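Local coordinates for protein acetyl-CoA acetyltransferase (Elizabethkingia anophelis NUHP1, PDB 6BN2) that probably catalyses the reversible condensation of two acetyl-CoA molecules to acetoacetyl-CoA, as a thiolase-family acetyl-CoA C-acetyltransferase that also binds calcium, at residues I318-F323 and I370-Q375; P305-K310 and A394-N399. All coordinates share one frame; numbering follows the deposited sequence. Where two conformers were deposited one is given.

Contact 1 (I318-F323 and I370-Q375); sequences IDFFEF and INVLKQ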
ATOM      1  N   ILE A 318       0.608  29.435  10.335  1.00 17.89           N
ATOM      2  CA  ILE A 318       1.615  28.651   9.628  1.00 15.58           C
ATOM      3  C   ILE A 318       2.684  29.586   9.080  1.00 19.67           C
ATOM      4  O   ILE A 318       2.372  30.560   8.384  1.00 21.21           O
ATOM      5  CB  ILE A 318       0.988  27.834   8.492  1.00 16.81           C
ATOM      6  CG1 ILE A 318      -0.149  26.942   9.012  1.00 18.78           C
ATOM      7  CG2 ILE A 318       2.084  27.028   7.796  1.00 19.13           C
ATOM      8  CD1 ILE A 318       0.282  25.934  10.096  1.00 20.21           C
ATOM      9  N   ASP A 319       3.950  29.298   9.405  1.00 17.45           N
ATOM     10  CA  ASP A 319       5.043  30.154   8.957  1.00 16.65           C
ATOM     11  C   ASP A 319       5.503  29.808   7.544  1.00 18.28           C
ATOM     12  O   ASP A 319       5.821  30.708   6.757  1.00 18.13           O
ATOM     13  CB  ASP A 319       6.222  30.039   9.923  1.00 18.17           C
ATOM     14  CG  ASP A 319       5.917  30.638  11.293  1.00 26.45           C
ATOM     15  OD1 ASP A 319       5.195  31.656  11.348  1.00 27.49           O
ATOM     16  OD2 ASP A 319       6.413  30.110  12.315  1.00 26.58           O
ATOM     17  N   PHE A 320       5.567  28.518   7.217  1.00 17.47           N
ATOM     18  CA  PHE A 320       6.052  28.075   5.915  1.00 16.22           C
ATOM     19  C   PHE A 320       5.251  26.881   5.448  1.00 15.43           C
ATOM     20  O   PHE A 320       4.783  26.077   6.257  1.00 16.25           O
ATOM     21  CB  PHE A 320       7.550  27.724   5.958  1.00 16.57           C
ATOM     22  CG  PHE A 320       8.410  28.931   6.096  1.00 15.77           C
ATOM     23  CD1 PHE A 320       8.790  29.395   7.354  1.00 18.11           C
ATOM     24  CD2 PHE A 320       8.769  29.663   4.973  1.00 18.54           C
ATOM     25  CE1 PHE A 320       9.545  30.569   7.483  1.00 20.34           C
ATOM     26  CE2 PHE A 320       9.538  30.829   5.092  1.00 21.64           C
ATOM     27  CZ  PHE A 320       9.922  31.282   6.347  1.00 24.27           C
ATOM     28  N   PHE A 321       5.123  26.768   4.124  1.00 14.47           N
ATOM     29  CA  PHE A 321       4.326  25.729   3.479  1.00 13.23           C
ATOM     30  C   PHE A 321       5.175  24.991   2.459  1.00 14.09           C
ATOM     31  O   PHE A 321       6.011  25.599   1.781  1.00 16.02           O
ATOM     32  CB  PHE A 321       3.121  26.305   2.721  1.00 14.80           C
ATOM     33  CG  PHE A 321       2.181  27.104   3.570  1.00 13.74           C
ATOM     34  CD1 PHE A 321       2.440  28.446   3.837  1.00 18.81           C
ATOM     35  CD2 PHE A 321       1.015  26.530   4.069  1.00 15.67           C
ATOM     36  CE1 PHE A 321       1.560  29.207   4.605  1.00 21.50           C
ATOM     37  CE2 PHE A 321       0.125  27.282   4.846  1.00 17.26           C
ATOM     38  CZ  PHE A 321       0.398  28.618   5.110  1.00 18.86           C
ATOM     39  N   GLU A 322       4.906  23.690   2.304  1.00 14.59           N
ATOM     40  CA  GLU A 322       5.427  22.917   1.176  1.00 14.88           C
ATOM     41  C   GLU A 322       4.227  22.310   0.475  1.00 17.81           C
ATOM     42  O   GLU A 322       3.570  21.428   1.034  1.00 17.29           O
ATOM     43  CB  GLU A 322       6.389  21.818   1.628  1.00 15.87           C
ATOM     44  CG  GLU A 322       7.746  22.318   2.047  1.00 17.44           C
ATOM     45  CD  GLU A 322       8.629  22.648   0.858  1.00 21.41           C
ATOM     46  OE1 GLU A 322       9.370  23.649   0.949  1.00 19.87           O
ATOM     47  OE2 GLU A 322       8.596  21.913  -0.152  1.00 20.87           O
ATOM     48  N   PHE A 323       3.919  22.800  -0.722  1.00 15.63           N
ATOM     49  CA  PHE A 323       2.878  22.239  -1.580  0.55 17.36           C
ATOM     50  C   PHE A 323       3.559  21.596  -2.778  1.00 19.96           C
ATOM     51  O   PHE A 323       4.262  22.287  -3.524  1.00 23.20           O
ATOM     52  CB  PHE A 323       1.916  23.320  -2.075  0.55 19.13           C
ATOM     53  CG  PHE A 323       0.856  23.704  -1.102  0.55 20.96           C
ATOM     54  CD1 PHE A 323      -0.330  22.987  -1.039  0.55 22.44           C
ATOM     55  CD2 PHE A 323       1.003  24.823  -0.304  0.55 27.91           C
ATOM     56  CE1 PHE A 323      -1.340  23.355  -0.155  0.55 23.99           C
ATOM     57  CE2 PHE A 323       0.008  25.191   0.581  0.55 23.41           C
ATOM     58  CZ  PHE A 323      -1.162  24.459   0.659  0.55 26.56           C
ATOM     59  N   ILE A 370      10.804  20.407   7.278  1.00 13.84           N
ATOM     60  CA  ILE A 370      11.506  20.424   8.569  1.00 13.61           C
ATOM     61  C   ILE A 370      12.703  21.356   8.506  1.00 16.20           C
ATOM     62  O   ILE A 370      12.952  22.161   9.417  1.00 16.37           O
ATOM     63  CB  ILE A 370      11.932  18.998   8.964  1.00 15.18           C
ATOM     64  CG1 ILE A 370      10.693  18.196   9.355  1.00 14.78           C
ATOM     65  CG2 ILE A 370      12.984  19.034  10.098  1.00 17.66           C
ATOM     66  CD1 ILE A 370      10.925  16.680   9.377  1.00 15.08           C
ATOM     67  N   ASN A 371      13.474  21.248   7.431  1.00 14.55           N
ATOM     68  CA  ASN A 371      14.676  22.053   7.329  1.00 16.03           C
ATOM     69  C   ASN A 371      14.373  23.499   6.978  1.00 14.12           C
ATOM     70  O   ASN A 371      15.062  24.391   7.464  1.00 16.82           O
ATOM     71  CB  ASN A 371      15.622  21.388   6.333  1.00 15.83           C
ATOM     72  CG  ASN A 371      16.201  20.122   6.915  1.00 18.20           C
ATOM     73  OD1 ASN A 371      15.718  18.998   6.653  1.00 19.91           O
ATOM     74  ND2 ASN A 371      17.178  20.295   7.781  1.00 17.56           N
ATOM     75  N   VAL A 372      13.343  23.757   6.170  1.00 15.06           N
ATOM     76  CA  VAL A 372      12.908  25.135   5.938  1.00 16.88           C
ATOM     77  C   VAL A 372      12.569  25.820   7.259  1.00 15.78           C
ATOM     78  O   VAL A 372      12.970  26.967   7.508  1.00 17.00           O
ATOM     79  CB  VAL A 372      11.710  25.171   4.972  1.00 14.72           C
ATOM     80  CG1 VAL A 372      11.005  26.532   5.062  1.00 17.09           C
ATOM     81  CG2 VAL A 372      12.140  24.871   3.529  1.00 17.21           C
ATOM     82  N   LEU A 373      11.823  25.127   8.131  1.00 14.84           N
ATOM     83  CA  LEU A 373      11.470  25.739   9.412  1.00 15.60           C
ATOM     84  C   LEU A 373      12.711  26.058  10.247  1.00 19.85           C
ATOM     85  O   LEU A 373      12.796  27.128  10.856  1.00 20.14           O
ATOM     86  CB  LEU A 373      10.510  24.837  10.191  1.00 16.09           C
ATOM     87  CG  LEU A 373       9.151  24.593   9.550  1.00 16.31           C
ATOM     88  CD1 LEU A 373       8.396  23.582  10.426  1.00 16.78           C
ATOM     89  CD2 LEU A 373       8.357  25.901   9.408  1.00 18.03           C
ATOM     90  N   LYS A 374      13.685  25.150  10.289  1.00 17.72           N
ATOM     91  CA  LYS A 374      14.885  25.411  11.080  1.00 17.14           C
ATOM     92  C   LYS A 374      15.718  26.529  10.466  1.00 20.63           C
ATOM     93  O   LYS A 374      16.245  27.382  11.190  1.00 22.86           O
ATOM     94  CB  LYS A 374      15.701  24.127  11.222  1.00 17.89           C
ATOM     95  CG  LYS A 374      14.981  23.102  12.092  1.00 18.72           C
ATOM     96  CD  LYS A 374      15.773  21.820  12.280  1.00 20.01           C
ATOM     97  CE  LYS A 374      14.977  20.859  13.150  1.00 20.49           C
ATOM     98  NZ  LYS A 374      14.645  21.489  14.464  1.00 19.96           N
ATOM     99  N   GLN A 375      15.820  26.552   9.130  1.00 20.24           N
ATOM    100  CA  GLN A 375      16.602  27.585   8.448  1.00 19.32           C
ATOM    101  C   GLN A 375      16.040  28.974   8.689  1.00 20.78           C
ATOM    102  O   GLN A 375      16.785  29.967   8.649  1.00 24.05           O
ATOM    103  CB  GLN A 375      16.646  27.287   6.947  1.00 18.53           C
ATOM    104  CG  GLN A 375      17.525  26.070   6.628  1.00 18.52           C
ATOM    105  CD  GLN A 375      17.173  25.391   5.320  1.00 18.79           C
ATOM    106  OE1 GLN A 375      16.406  25.914   4.515  1.00 20.51           O
ATOM    107  NE2 GLN A 375      17.729  24.200   5.112  1.00 19.73           N
TER
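Phe320 and Glu322, on one face of strand 320-323 in the C-terminal half of the thiolase fold, meet Val372 and Leu373 near the end of helix 358-375. The short strand and helix segments run nearly antiparallel, at 157°, with their axes 8.9 Å apart at the closest point. Phe320 is the residue that touches both helix side chains. Its CG lies 3.7 Å from Val372 CG1, a methyl that approaches the ring obliquely. Leu373 enters differently: although its CB does not point at the strand, the end of its chain swings in, so that CD2 comes 4.0 Å from Phe320 CB and stands at the ring's edge, near the ring plane. The ring is thus touched by two methyl groups from consecutive helix residues. Two residues on, Glu322 points to the helix from the same side of the strand. Val372 divides its two methyls between these two residues: with chi1 at 163°, CG1 is anti to the backbone N and meets Phe320, whereas CG2 is anti to the carbonyl carbon and sits 4.0 Å from Glu322 OE1. Backbone hydrogen bonds between Ala382 and both Phe320 and Glu322 tie the strand into the sheet, and Phe321, whose CB points away from this helix, packs on Leu304 of helix 300-311. With no polar bond between the segments and a methyl in every close approach, the contact rests on burial of apolar surface and close fit; the buried Glu322 carboxylate gains only van der Waals contact from Val372.

Contact 2 (P305-K310 and A394-N399); sequences PIALAK and AIVIEN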
ATOM      1  N   PRO A 305      -7.171  22.856   5.239  1.00 16.83           N
ATOM      2  CA  PRO A 305      -8.068  23.374   6.284  1.00 18.30           C
ATOM      3  C   PRO A 305      -8.545  22.313   7.256  1.00 20.35           C
ATOM      4  O   PRO A 305      -8.753  22.628   8.434  1.00 18.73           O
ATOM      5  CB  PRO A 305      -9.235  23.972   5.480  1.00 20.75           C
ATOM      6  CG  PRO A 305      -8.577  24.382   4.172  1.00 22.28           C
ATOM      7  CD  PRO A 305      -7.617  23.250   3.888  1.00 18.11           C
ATOM      8  N   ILE A 306      -8.718  21.063   6.811  1.00 17.14           N
ATOM      9  CA  ILE A 306      -9.113  20.010   7.748  1.00 16.50           C
ATOM     10  C   ILE A 306      -8.009  19.772   8.765  1.00 16.37           C
ATOM     11  O   ILE A 306      -8.264  19.664   9.975  1.00 17.92           O
ATOM     12  CB  ILE A 306      -9.465  18.712   7.000  1.00 15.61           C
ATOM     13  CG1 ILE A 306     -10.611  18.957   6.017  1.00 21.07           C
ATOM     14  CG2 ILE A 306      -9.848  17.635   8.017  1.00 19.33           C
ATOM     15  CD1 ILE A 306     -10.930  17.748   5.154  1.00 22.26           C
ATOM     16  N   ALA A 307      -6.767  19.680   8.286  1.00 15.14           N
ATOM     17  CA  ALA A 307      -5.639  19.494   9.195  1.00 14.63           C
ATOM     18  C   ALA A 307      -5.502  20.678  10.142  1.00 15.37           C
ATOM     19  O   ALA A 307      -5.223  20.499  11.334  1.00 18.12           O
ATOM     20  CB  ALA A 307      -4.343  19.274   8.408  1.00 14.98           C
ATOM     21  N   LEU A 308      -5.691  21.900   9.638  1.00 15.75           N
ATOM     22  CA  LEU A 308      -5.607  23.058  10.527  1.00 15.23           C
ATOM     23  C   LEU A 308      -6.665  22.997  11.614  1.00 16.79           C
ATOM     24  O   LEU A 308      -6.377  23.271  12.782  1.00 18.63           O
ATOM     25  CB  LEU A 308      -5.737  24.357   9.732  1.00 14.47           C
ATOM     26  CG  LEU A 308      -4.550  24.630   8.805  1.00 19.41           C
ATOM     27  CD1 LEU A 308      -4.845  25.846   7.915  1.00 18.62           C
ATOM     28  CD2 LEU A 308      -3.293  24.870   9.636  1.00 19.86           C
ATOM     29  N   ALA A 309      -7.900  22.640  11.254  1.00 18.70           N
ATOM     30  CA  ALA A 309      -8.950  22.578  12.264  1.00 21.12           C
ATOM     31  C   ALA A 309      -8.636  21.518  13.314  1.00 19.91           C
ATOM     32  O   ALA A 309      -8.882  21.723  14.511  1.00 22.40           O
ATOM     33  CB  ALA A 309     -10.302  22.308  11.606  1.00 22.67           C
ATOM     34  N   LYS A 310      -8.079  20.388  12.886  1.00 18.14           N
ATOM     35  CA  LYS A 310      -7.676  19.360  13.838  1.00 18.19           C
ATOM     36  C   LYS A 310      -6.559  19.849  14.754  1.00 23.92           C
ATOM     37  O   LYS A 310      -6.515  19.466  15.929  1.00 26.15           O
ATOM     38  CB  LYS A 310      -7.260  18.097  13.081  1.00 18.37           C
ATOM     39  CG  LYS A 310      -8.463  17.408  12.434  1.00 18.09           C
ATOM     40  CD  LYS A 310      -8.010  16.245  11.556  1.00 20.17           C
ATOM     41  CE  LYS A 310      -7.604  15.031  12.397  1.00 24.12           C
ATOM     42  NZ  LYS A 310      -7.177  13.889  11.512  1.00 22.90           N
ATOM     43  N   ALA A 394      -2.549  16.260   3.816  1.00 11.22           N
ATOM     44  CA  ALA A 394      -1.914  17.436   4.406  1.00 11.88           C
ATOM     45  C   ALA A 394      -1.438  17.105   5.810  1.00 11.63           C
ATOM     46  O   ALA A 394      -2.056  16.304   6.518  1.00 13.42           O
ATOM     47  CB  ALA A 394      -2.880  18.634   4.467  1.00 14.32           C
ATOM     48  N   ILE A 395      -0.350  17.750   6.233  1.00 12.52           N
ATOM     49  CA  ILE A 395       0.194  17.510   7.560  1.00 14.53           C
ATOM     50  C   ILE A 395       0.720  18.829   8.116  1.00 14.20           C
ATOM     51  O   ILE A 395       1.255  19.662   7.375  1.00 14.31           O
ATOM     52  CB  ILE A 395       1.282  16.410   7.517  1.00 12.64           C
ATOM     53  CG1 ILE A 395       1.743  16.030   8.926  1.00 14.60           C
ATOM     54  CG2 ILE A 395       2.478  16.833   6.607  1.00 15.51           C
ATOM     55  CD1 ILE A 395       2.630  14.767   8.922  1.00 17.19           C
ATOM     56  N   VAL A 396       0.511  19.038   9.417  1.00 13.55           N
ATOM     57  CA  VAL A 396       0.988  20.220  10.135  1.00 12.49           C
ATOM     58  C   VAL A 396       2.051  19.759  11.118  1.00 14.26           C
ATOM     59  O   VAL A 396       1.825  18.803  11.872  1.00 15.81           O
ATOM     60  CB  VAL A 396      -0.176  20.925  10.862  1.00 15.07           C
ATOM     61  CG1 VAL A 396       0.342  22.123  11.673  1.00 15.26           C
ATOM     62  CG2 VAL A 396      -1.237  21.365   9.850  1.00 17.04           C
ATOM     63  N   ILE A 397       3.214  20.423  11.116  1.00 16.02           N
ATOM     64  CA  ILE A 397       4.269  20.047  12.046  1.00 15.86           C
ATOM     65  C   ILE A 397       4.707  21.276  12.819  1.00 16.47           C
ATOM     66  O   ILE A 397       4.481  22.417  12.407  1.00 16.77           O
ATOM     67  CB  ILE A 397       5.487  19.392  11.358  1.00 17.17           C
ATOM     68  CG1 ILE A 397       6.197  20.383  10.440  1.00 16.97           C
ATOM     69  CG2 ILE A 397       5.078  18.109  10.622  1.00 14.69           C
ATOM     70  CD1 ILE A 397       7.491  19.818   9.820  1.00 20.35           C
ATOM     71  N   GLU A 398       5.307  21.025  13.979  1.00 15.98           N
ATOM     72  CA  GLU A 398       5.843  22.080  14.827  1.00 16.97           C
ATOM     73  C   GLU A 398       7.343  21.872  14.929  1.00 20.03           C
ATOM     74  O   GLU A 398       7.799  20.825  15.394  1.00 18.04           O
ATOM     75  CB  GLU A 398       5.200  22.075  16.217  1.00 18.70           C
ATOM     76  CG  GLU A 398       5.783  23.179  17.127  1.00 18.05           C
ATOM     77  CD  GLU A 398       5.327  23.065  18.577  1.00 28.45           C
ATOM     78  OE1 GLU A 398       4.437  22.235  18.868  1.00 27.52           O
ATOM     79  OE2 GLU A 398       5.867  23.807  19.426  1.00 30.43           O
ATOM     80  N   ASN A 399       8.103  22.855  14.473  1.00 16.61           N
ATOM     81  CA  ASN A 399       9.549  22.812  14.640  1.00 18.30           C
ATOM     82  C   ASN A 399       9.916  22.884  16.118  1.00 19.52           C
ATOM     83  O   ASN A 399       9.376  23.704  16.869  1.00 20.81           O
ATOM     84  CB  ASN A 399      10.185  23.971  13.871  1.00 19.14           C
ATOM     85  CG  ASN A 399      11.701  24.023  14.041  1.00 20.23           C
ATOM     86  OD1 ASN A 399      12.362  22.981  14.094  1.00 21.69           O
ATOM     87  ND2 ASN A 399      12.258  25.241  14.137  1.00 19.74           N
TER
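Ala394 sets the start of the contact, its CB 4.3 Å from Ala307 CB on helix 300-311. Its carbonyl is near the same methyl, with Ala394 O 4.2 Å from Ala307 CB, a distance that marks plain van der Waals contact. At Ile395 the CB turns away from the helix, yet the closest CA pair of the two segments is here: Ile395 CA is 6.4 Å from Ala307 CA. With an alanine at the closest point, the short helix and strand axes come within 7.7 Å of each other and are inclined by 38°. This is one face of the C-terminal thiolase sheet, in which strand 391-399 lies between strands 281-290 and 380-387 and helix 300-311 covers the side bearing Ala394 and Val396. The next residue, Val396, points back to that helix and has the largest share of the strand's contact. One methyl does all its work across the interface: CG2, anti to the carbonyl carbon while CG1 is anti to the backbone N (chi1 177°), lies 4.0 Å from Ala307 CB and 4.1 Å from Leu308 CD2. The CB of Leu308 points neither at the strand nor from it, but the end of the chain comes nearer, and its side chain crosses that of Val396 at about a right angle. Ile397 serves the opposite face, packing on Leu369, Ile370 and Leu373 of helix 358-375. At the end of the segment, Asn399 ND2 is hydrogen-bonded to Ala378 O. Far from Asn399, Lys310 NZ of helix 300-311 forms a salt bridge with Asp114 OD1 of the second subunit.

Overall arrangement
From the N terminus, helix 300-311 supplies the first side of contact 2, and strand 320-323 follows it with the first side of contact 1. Helix 358-375 then closes contact 1, and strand 391-399 later closes contact 2, so the 318-375 loop is nested within the 305-399 loop. The two centres are 13 Å apart. Direct packing joins the contacts: Ile318 CD1 is 3.8 Å from Leu308 CD2, and Ile370 CG1 is 3.6 Å from Ile397 CD1. Lys374 NZ and Asn399 OD1 add a probable hydrogen bond at 2.8 Å. Together contacts 1 and 2 fasten helices 300-311 and 358-375 to opposite faces of one C-terminal sheet.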